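Local coordinates for thioredoxin domain-containing protein (Sinorhizobium meliloti, PDB 3U5R), which is of unknown function, but probably acts as a thioredoxin-fold oxidoreductase or antioxidant protein of the AhpC/TSA family, at residues F66-C71 with P107-E112; I77-A82 with K119-G124; A97-D102 with F125-D130. All coordinates share one frame; numbering follows the deposited sequence.

Interaction 1 (F66-C71 with P107-E112); sequences FISNRC and PEETLE
In E109, CG lies beside the backbone N (chi1 -53°) and the chain bends at chi2, which folds the carboxylate onto the S68 hydroxyl and the backbone N of N69. Both oxygens use their syn lone pairs. OE2 of E109 takes the S68 hydroxyl, with OG 2.6 Å away, and OE1 takes the backbone N of N69 at 2.8 Å in a nearly straight bond (167°). While donating to E109, S68 OG also accepts from R70 N at 3.1 Å and C71 N at 3.0 Å, forming an ST turn and an ST motif. The N69 side-chain amide slides past E109 to donate ND2 to E108 O at 2.9 Å, on a lone pair of that carbonyl; its OD1 is bonded to Y127. At the outer side, R70 CB rests on E108 CG at 3.9 Å, while the R70 guanidinium and the E108 carboxylate stay beyond salt-bridge range. With an alanine in place of E109, the S68 hydroxyl and the backbone N of N69 would probably lose their acceptor, leaving the turn freer to shift. The turn leads to C71 at the N-cap of helix 72-75, the strand-to-helix loop where thioredoxin-fold proteins commonly carry a redox cysteine.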
loop_
_atom_site.group_PDB
_atom_site.type_symbol
_atom_site.label_atom_id
_atom_site.label_comp_id
_atom_site.label_asym_id
_atom_site.label_seq_id
_atom_site.Cartn_x
_atom_site.Cartn_y
_atom_site.Cartn_z
ATOM N N PHE A 66 2.030 1.310 1.430
ATOM C CA PHE A 66 3.381 1.258 1.998
ATOM C C PHE A 66 3.478 0.032 2.898
ATOM O O PHE A 66 2.775 -0.071 3.895
ATOM C CB PHE A 66 3.705 2.546 2.785
ATOM C CG PHE A 66 3.775 3.742 1.898
ATOM C CD1 PHE A 66 4.994 4.203 1.425
ATOM C CD2 PHE A 66 2.612 4.333 1.451
ATOM C CE1 PHE A 66 5.058 5.276 0.550
ATOM C CE2 PHE A 66 2.659 5.429 0.552
ATOM C CZ PHE A 66 3.880 5.903 0.132
ATOM N N ILE A 67 4.330 -0.915 2.529
ATOM C CA ILE A 67 4.427 -2.140 3.289
ATOM C C ILE A 67 5.901 -2.439 3.653
ATOM O O ILE A 67 6.769 -1.594 3.487
ATOM C CB ILE A 67 3.756 -3.319 2.521
ATOM C CG1 ILE A 67 4.411 -3.553 1.156
ATOM C CG2 ILE A 67 2.315 -3.054 2.305
ATOM C CD1 ILE A 67 3.877 -4.842 0.544
ATOM N N SER A 68 6.170 -3.660 4.098
ATOM C CA SER A 68 7.441 -4.035 4.645
ATOM C C SER A 68 7.546 -5.586 4.415
ATOM O O SER A 68 6.521 -6.258 4.187
ATOM C CB SER A 68 7.463 -3.710 6.159
ATOM O OG SER A 68 8.333 -4.595 6.873
ATOM N N ASN A 69 8.767 -6.105 4.401
ATOM C CA ASN A 69 8.989 -7.540 4.289
ATOM C C ASN A 69 8.900 -8.305 5.625
ATOM O O ASN A 69 8.742 -9.537 5.596
ATOM C CB ASN A 69 10.382 -7.820 3.660
ATOM C CG ASN A 69 10.471 -7.284 2.228
ATOM O OD1 ASN A 69 9.435 -7.233 1.504
ATOM N ND2 ASN A 69 11.648 -6.820 1.840
ATOM N N ARG A 70 9.013 -7.624 6.757
ATOM C CA ARG A 70 9.050 -8.321 8.042
ATOM C C ARG A 70 8.128 -7.783 9.138
ATOM O O ARG A 70 7.868 -8.492 10.109
ATOM C CB ARG A 70 10.500 -8.407 8.580
ATOM C CG ARG A 70 10.687 -9.475 9.755
ATOM C CD ARG A 70 12.043 -10.301 9.694
ATOM N NE ARG A 70 12.450 -10.899 10.994
ATOM C CZ ARG A 70 11.979 -12.045 11.529
ATOM N NH1 ARG A 70 11.054 -12.771 10.897
ATOM N NH2 ARG A 70 12.434 -12.481 12.715
ATOM N N CYS A 71 7.612 -6.564 8.996
ATOM C CA CYS A 71 6.599 -6.074 9.937
ATOM C C CYS A 71 5.429 -7.121 10.196
ATOM O O CYS A 71 4.780 -7.548 9.267
ATOM C CB CYS A 71 6.013 -4.737 9.390
ATOM S SG CYS A 71 4.555 -4.245 10.346
ATOM N N PRO A 107 18.163 -4.897 7.061
ATOM C CA PRO A 107 18.659 -5.594 5.853
ATOM C C PRO A 107 17.595 -6.439 5.207
ATOM O O PRO A 107 17.720 -6.804 4.072
ATOM C CB PRO A 107 19.770 -6.566 6.412
ATOM C CG PRO A 107 20.091 -6.072 7.706
ATOM C CD PRO A 107 18.899 -5.311 8.271
ATOM N N GLU A 108 16.587 -6.842 5.954
ATOM C CA GLU A 108 15.499 -7.635 5.383
ATOM C C GLU A 108 14.604 -6.762 4.429
ATOM O O GLU A 108 13.753 -7.295 3.717
ATOM C CB GLU A 108 14.688 -8.264 6.515
ATOM C CG GLU A 108 14.049 -7.204 7.417
ATOM C CD GLU A 108 14.816 -6.891 8.763
ATOM O OE1 GLU A 108 16.059 -6.646 8.756
ATOM O OE2 GLU A 108 14.113 -6.816 9.823
ATOM N N GLU A 109 14.872 -5.443 4.384
ATOM C CA GLU A 109 14.087 -4.440 3.590
ATOM C C GLU A 109 14.801 -3.990 2.313
ATOM O O GLU A 109 14.345 -3.061 1.618
ATOM C CB GLU A 109 13.746 -3.200 4.443
ATOM C CG GLU A 109 13.049 -3.537 5.762
ATOM C CD GLU A 109 11.584 -4.032 5.614
ATOM O OE1 GLU A 109 11.237 -4.723 4.632
ATOM O OE2 GLU A 109 10.759 -3.755 6.527
ATOM N N THR A 110 15.874 -4.677 1.927
ATOM C CA THR A 110 16.550 -4.324 0.653
ATOM C C THR A 110 15.671 -4.561 -0.619
ATOM O O THR A 110 14.740 -5.400 -0.662
ATOM C CB THR A 110 17.846 -5.105 0.488
ATOM O OG1 THR A 110 17.510 -6.480 0.367
ATOM C CG2 THR A 110 18.814 -4.903 1.671
ATOM N N LEU A 111 15.987 -3.816 -1.672
ATOM C CA LEU A 111 15.365 -4.021 -2.973
ATOM C C LEU A 111 15.466 -5.526 -3.376
ATOM O O LEU A 111 14.507 -6.153 -3.857
ATOM C CB LEU A 111 16.092 -3.106 -4.008
ATOM C CG LEU A 111 15.529 -3.237 -5.447
ATOM C CD1 LEU A 111 13.992 -3.107 -5.405
ATOM C CD2 LEU A 111 16.139 -2.216 -6.367
ATOM N N GLU A 112 16.600 -6.147 -3.103
ATOM C CA GLU A 112 16.783 -7.544 -3.420
ATOM C C GLU A 112 15.768 -8.417 -2.665
ATOM O O GLU A 112 15.182 -9.260 -3.245
ATOM C CB GLU A 112 18.225 -7.947 -3.086
ATOM C CG GLU A 112 18.638 -9.316 -3.429
ATOM C CD GLU A 112 18.107 -10.323 -2.473
ATOM O OE1 GLU A 112 18.230 -10.135 -1.263
ATOM O OE2 GLU A 112 17.510 -11.293 -2.928
#

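Interaction 2 (I77-A82 with K119-G124)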
loop_
_atom_site.group_PDB
_atom_site.type_symbol
_atom_site.label_atom_id
_atom_site.label_comp_id
_atom_site.label_asym_id
_atom_site.label_seq_id
_atom_site.Cartn_x
_atom_site.Cartn_y
_atom_site.Cartn_z
ATOM N N ILE A 77 -1.335 -9.905 6.626
ATOM C CA ILE A 77 -2.274 -9.710 5.530
ATOM C C ILE A 77 -1.594 -10.013 4.183
ATOM O O ILE A 77 -2.126 -9.740 3.123
ATOM C CB ILE A 77 -2.749 -8.262 5.487
ATOM C CG1 ILE A 77 -1.502 -7.359 5.313
ATOM C CG2 ILE A 77 -3.489 -7.898 6.751
ATOM C CD1 ILE A 77 -1.878 -5.917 5.052
ATOM N N ARG A 78 -0.391 -10.521 4.178
ATOM C CA ARG A 78 0.341 -10.652 2.952
ATOM C C ARG A 78 -0.292 -11.594 1.908
ATOM O O ARG A 78 -0.427 -11.253 0.770
ATOM C CB ARG A 78 1.801 -10.912 3.264
ATOM C CG ARG A 78 2.541 -11.823 2.447
ATOM C CD ARG A 78 3.418 -12.713 3.339
ATOM N NE ARG A 78 4.631 -12.096 3.795
ATOM C CZ ARG A 78 5.473 -12.617 4.659
ATOM N NH1 ARG A 78 5.243 -13.767 5.238
ATOM N NH2 ARG A 78 6.548 -11.952 4.957
ATOM N N GLU A 79 -0.755 -12.727 2.354
ATOM C CA GLU A 79 -1.449 -13.615 1.475
ATOM C C GLU A 79 -2.763 -12.979 0.942
ATOM O O GLU A 79 -3.086 -13.102 -0.171
ATOM C CB GLU A 79 -1.684 -14.931 2.176
ATOM C CG GLU A 79 -0.410 -15.709 2.477
ATOM C CD GLU A 79 0.389 -15.206 3.711
ATOM O OE1 GLU A 79 -0.090 -14.361 4.511
ATOM O OE2 GLU A 79 1.544 -15.686 3.864
ATOM N N ALA A 80 -3.488 -12.313 1.810
ATOM C CA ALA A 80 -4.702 -11.632 1.477
ATOM C C ALA A 80 -4.496 -10.484 0.520
ATOM O O ALA A 80 -5.260 -10.274 -0.302
ATOM C CB ALA A 80 -5.386 -11.198 2.651
ATOM N N LEU A 81 -3.424 -9.780 0.666
ATOM C CA LEU A 81 -3.168 -8.666 -0.213
ATOM C C LEU A 81 -2.879 -9.149 -1.643
ATOM O O LEU A 81 -3.316 -8.535 -2.622
ATOM C CB LEU A 81 -1.969 -7.914 0.330
ATOM C CG LEU A 81 -1.480 -6.692 -0.463
ATOM C CD1 LEU A 81 -2.653 -5.693 -0.578
ATOM C CD2 LEU A 81 -0.277 -6.049 0.333
ATOM N N ALA A 82 -2.092 -10.232 -1.774
ATOM C CA ALA A 82 -1.804 -10.759 -3.082
ATOM C C ALA A 82 -3.110 -11.272 -3.710
ATOM O O ALA A 82 -3.365 -11.068 -4.921
ATOM C CB ALA A 82 -0.700 -11.870 -2.991
ATOM N N LYS A 119 8.301 -13.030 -5.445
ATOM C CA LYS A 119 8.247 -14.460 -5.884
ATOM C C LYS A 119 7.673 -15.342 -4.783
ATOM O O LYS A 119 6.888 -16.233 -5.070
ATOM C CB LYS A 119 9.665 -14.989 -6.186
ATOM C CG LYS A 119 10.524 -14.077 -7.048
ATOM C CD LYS A 119 11.815 -14.824 -7.462
ATOM C CE LYS A 119 12.373 -14.301 -8.793
ATOM N NZ LYS A 119 11.871 -15.138 -9.961
ATOM N N ALA A 120 8.058 -15.109 -3.527
ATOM C CA ALA A 120 7.670 -16.038 -2.434
ATOM C C ALA A 120 6.175 -15.935 -2.159
ATOM O O ALA A 120 5.531 -16.948 -1.871
ATOM C CB ALA A 120 8.453 -15.744 -1.151
ATOM N N TYR A 121 5.601 -14.726 -2.266
ATOM C CA TYR A 121 4.195 -14.553 -1.918
ATOM C C TYR A 121 3.267 -14.310 -3.111
ATOM O O TYR A 121 2.079 -14.068 -2.916
ATOM C CB TYR A 121 4.033 -13.516 -0.782
ATOM C CG TYR A 121 4.785 -13.977 0.414
ATOM C CD1 TYR A 121 4.264 -15.005 1.219
ATOM C CD2 TYR A 121 6.040 -13.483 0.697
ATOM C CE1 TYR A 121 4.983 -15.515 2.287
ATOM C CE2 TYR A 121 6.760 -13.961 1.770
ATOM C CZ TYR A 121 6.209 -14.989 2.570
ATOM O OH TYR A 121 6.893 -15.481 3.648
ATOM N N GLY A 122 3.800 -14.390 -4.320
ATOM C CA GLY A 122 2.967 -14.338 -5.539
ATOM C C GLY A 122 2.381 -12.920 -5.792
ATOM O O GLY A 122 1.256 -12.771 -6.276
ATOM N N TYR A 123 3.139 -11.880 -5.454
ATOM C CA TYR A 123 2.588 -10.515 -5.630
ATOM C C TYR A 123 2.478 -10.222 -7.134
ATOM O O TYR A 123 3.506 -10.120 -7.800
ATOM C CB TYR A 123 3.580 -9.514 -4.983
ATOM C CG TYR A 123 3.574 -9.440 -3.460
ATOM C CD1 TYR A 123 2.559 -10.056 -2.687
ATOM C CD2 TYR A 123 4.500 -8.684 -2.809
ATOM C CE1 TYR A 123 2.495 -9.898 -1.273
ATOM C CE2 TYR A 123 4.489 -8.548 -1.379
ATOM C CZ TYR A 123 3.495 -9.158 -0.631
ATOM O OH TYR A 123 3.508 -8.995 0.758
ATOM N N GLY A 124 1.266 -10.069 -7.652
ATOM C CA GLY A 124 1.089 -9.676 -9.034
ATOM C C GLY A 124 1.301 -8.168 -9.307
ATOM O O GLY A 124 1.463 -7.749 -10.454
HETATM O O HOH W 1 -1.310 -10.197 -6.676
#
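The start of helix 78-88 comes up to the end of helix 111-121, with CA atoms 6.7 Å apart at E79 and Y121 and 5.1 Å apart at A82 and Y123, where G122, with positive phi, turns the chain out of the second helix. R78 and Y121 form the centre of the contact. A bend at chi3 (-79°) helps lay the R78 chain along one face of the Y121 ring: CD sits over the ring centre, 3.3 Å from the centroid, in a CH-pi contact, and the guanidinium follows as a cation-pi stack, CZ 3.7 Å from the centroid and the planes 16° apart. The flat group is shifted toward the phenol oxygen, yet the approach of NH1 to that OH is too poorly angled for a hydrogen bond. E79 adds its carboxylate obliquely to the same ring, turned almost perpendicular to it. Y123 comes in from another direction. Its OH touches R78 CG at 3.4 Å, while A82 CB meets the edge of the ring at CD1 (3.7 Å). A water finishes the junction, donating to A82 O and accepting from G124 N, both at 2.8 Å. Beyond the contact, a long, weak ion pair joins R78 to E117 one turn back in helix 111-121, I77 and A80 pack on F162 and V173, and the Y123 ring meets F125 just ahead of strand 127-129.

Interaction 3 (A97-D102 with F125-D130)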
loop_
_atom_site.group_PDB
_atom_site.type_symbol
_atom_site.label_atom_id
_atom_site.label_comp_id
_atom_site.label_asym_id
_atom_site.label_seq_id
_atom_site.Cartn_x
_atom_site.Cartn_y
_atom_site.Cartn_z
ATOM N N ALA A 97 2.776 -1.263 -4.519
ATOM C CA ALA A 97 3.323 -1.335 -3.183
ATOM C C ALA A 97 4.698 -0.740 -3.079
ATOM O O ALA A 97 5.472 -0.876 -4.004
ATOM C CB ALA A 97 3.368 -2.828 -2.699
ATOM N N ILE A 98 5.046 -0.153 -1.935
ATOM C CA ILE A 98 6.298 0.586 -1.800
ATOM C C ILE A 98 6.932 0.215 -0.439
ATOM O O ILE A 98 6.257 0.212 0.580
ATOM C CB ILE A 98 6.073 2.132 -1.847
ATOM C CG1 ILE A 98 5.532 2.538 -3.230
ATOM C CG2 ILE A 98 7.418 2.886 -1.553
ATOM C CD1 ILE A 98 4.970 4.004 -3.264
ATOM N N ASN A 99 8.197 -0.118 -0.446
ATOM C CA ASN A 99 8.889 -0.407 0.793
ATOM C C ASN A 99 9.815 0.785 0.996
ATOM O O ASN A 99 10.809 0.931 0.232
ATOM C CB ASN A 99 9.698 -1.699 0.628
ATOM C CG ASN A 99 10.363 -2.110 1.883
ATOM O OD1 ASN A 99 10.994 -1.281 2.586
ATOM N ND2 ASN A 99 10.201 -3.392 2.233
ATOM N N SER A 100 9.515 1.643 1.964
ATOM C CA SER A 100 10.365 2.820 2.220
ATOM C C SER A 100 11.283 2.646 3.405
ATOM O O SER A 100 11.934 3.608 3.796
ATOM C CB SER A 100 9.547 4.077 2.519
ATOM O OG SER A 100 8.615 4.222 1.507
ATOM N N ASN A 101 11.352 1.431 3.950
ATOM C CA ASN A 101 12.107 1.235 5.163
ATOM C C ASN A 101 13.653 1.257 4.923
ATOM O O ASN A 101 14.165 0.733 3.918
ATOM C CB ASN A 101 11.689 -0.072 5.836
ATOM C CG ASN A 101 10.378 0.040 6.615
ATOM O OD1 ASN A 101 9.895 -0.953 7.140
ATOM N ND2 ASN A 101 9.807 1.214 6.702
ATOM N N ASP A 102 14.373 1.828 5.883
ATOM C CA ASP A 102 15.825 1.984 5.751
ATOM C C ASP A 102 16.527 0.612 5.784
ATOM O O ASP A 102 16.509 -0.109 6.809
ATOM C CB ASP A 102 16.288 2.886 6.875
ATOM C CG ASP A 102 17.816 2.919 7.052
ATOM O OD1 ASP A 102 18.591 2.242 6.330
ATOM O OD2 ASP A 102 18.226 3.662 7.988
ATOM N N PHE A 125 1.309 -7.365 -8.268
ATOM C CA PHE A 125 1.400 -5.874 -8.421
ATOM C C PHE A 125 2.873 -5.457 -8.321
ATOM O O PHE A 125 3.698 -6.182 -7.739
ATOM C CB PHE A 125 0.634 -5.193 -7.292
ATOM C CG PHE A 125 0.889 -5.819 -5.945
ATOM C CD1 PHE A 125 0.051 -6.789 -5.458
ATOM C CD2 PHE A 125 1.980 -5.418 -5.173
ATOM C CE1 PHE A 125 0.255 -7.375 -4.178
ATOM C CE2 PHE A 125 2.209 -5.978 -3.858
ATOM C CZ PHE A 125 1.348 -7.008 -3.389
ATOM N N PRO A 126 3.210 -4.307 -8.901
ATOM C CA PRO A 126 4.581 -3.895 -8.682
ATOM C C PRO A 126 4.891 -3.582 -7.168
ATOM O O PRO A 126 4.091 -2.924 -6.471
ATOM C CB PRO A 126 4.707 -2.643 -9.578
ATOM C CG PRO A 126 3.197 -2.127 -9.694
ATOM C CD PRO A 126 2.462 -3.419 -9.829
ATOM N N TYR A 127 6.050 -4.053 -6.691
ATOM C CA TYR A 127 6.495 -3.803 -5.349
ATOM C C TYR A 127 7.837 -3.134 -5.454
ATOM O O TYR A 127 8.825 -3.734 -5.871
ATOM C CB TYR A 127 6.551 -5.145 -4.589
ATOM C CG TYR A 127 6.885 -5.062 -3.142
ATOM C CD1 TYR A 127 6.817 -3.841 -2.424
ATOM C CD2 TYR A 127 7.312 -6.209 -2.456
ATOM C CE1 TYR A 127 7.175 -3.801 -1.057
ATOM C CE2 TYR A 127 7.631 -6.174 -1.085
ATOM C CZ TYR A 127 7.559 -4.996 -0.405
ATOM O OH TYR A 127 7.934 -4.983 0.936
ATOM N N LEU A 128 7.872 -1.872 -5.063
ATOM C CA LEU A 128 8.994 -1.006 -5.406
ATOM C C LEU A 128 9.757 -0.566 -4.202
ATOM O O LEU A 128 9.193 -0.464 -3.114
ATOM C CB LEU A 128 8.409 0.241 -6.056
ATOM C CG LEU A 128 7.459 -0.122 -7.200
ATOM C CD1 LEU A 128 6.878 1.146 -7.814
ATOM C CD2 LEU A 128 8.183 -0.997 -8.314
ATOM N N LYS A 129 11.022 -0.216 -4.383
ATOM C CA LYS A 129 11.809 0.323 -3.263
ATOM C C LYS A 129 11.873 1.853 -3.275
ATOM O O LYS A 129 12.285 2.413 -4.303
ATOM C CB LYS A 129 13.225 -0.206 -3.298
ATOM C CG LYS A 129 14.071 0.292 -2.098
ATOM C CD LYS A 129 13.698 -0.478 -0.857
ATOM C CE LYS A 129 14.304 0.261 0.348
ATOM N NZ LYS A 129 13.656 -0.392 1.523
ATOM N N ASP A 130 11.533 2.524 -2.143
ATOM C CA ASP A 130 11.651 4.026 -2.007
ATOM C C ASP A 130 12.894 4.355 -1.141
ATOM O O ASP A 130 12.750 4.672 0.038
ATOM C CB ASP A 130 10.317 4.582 -1.444
ATOM C CG ASP A 130 10.357 6.035 -0.959
ATOM O OD1 ASP A 130 11.042 6.882 -1.542
ATOM O OD2 ASP A 130 9.629 6.340 0.037
#
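The rings of Y127 and F125 both reach A97, whose CB touches each obliquely, 3.6 Å from Y127 CD1 and equally far from F125 CE2. A97 O lies in the plane of the Y127 ring, at its edge. Farther along, the N99 amide is turned 30° from that ring and donates ND2 to the Y127 hydroxyl at 3.1 Å. The hydroxyl is bonded in turn to N69, and ND2 of N99 also to E109 OE1. N99 and Y127 lie on the same face of the sheet, where V114 of helix 111-121 packs on both, and with CG anti to the backbone N in each (chi1 -176° in N99) the amide reaches the hydroxyl. Beneath them the backbones pair in parallel register, A97 with Y127, I98 with L128 and N99 with K129, through A97 N to P126 O, L128 N to A97 O, N99 N to L128 O and D130 N to N99 O. This is the pairing of a beta-alpha-beta unit, strand 93-99, helix 111-121 and strand 127-129, with the last strand at the edge of the mixed sheet of a thioredoxin-like fold. At the ends of the two strands, the buried ammonium group of K129 is satisfied by several oxygens. NZ meets N101 O on a lone pair at 2.7 Å and N99 OD1 from above the amide plane at 3.0 Å, and E109 O is a further partner. N99 OD1 also accepts from N101 N, closing an Asx turn. From the other face of the sheet, I98 CG2 presses on D130 CB at 3.4 Å. S100 OG donates to the anti lone pair of D130 OD2 at 2.8 Å, and the D130 carboxylate also takes the backbone N atoms of V135 and A136 at the start of helix 134-139.

Interactions 1 and 3 form one continuous polar network, their centres about 8 Å apart. E109 O is 2.8 Å from K129 NZ and N69 OD1 is 2.8 Å from Y127 OH, so the loop before C71 is tied through E109 and N69 to the paired strands. Interaction 2 lies about 14 Å from the centre of each and touches each of them only by packing: N69 O is 3.3 Å from R78 NH2, and A82 CA is 4.1 Å from F125 CE1. Helix 111-121 links all three, beginning in interaction 1, ending in interaction 2 and bridging the strands of interaction 3. If C71 is the redox cysteine, interaction 1 lies beside the active site.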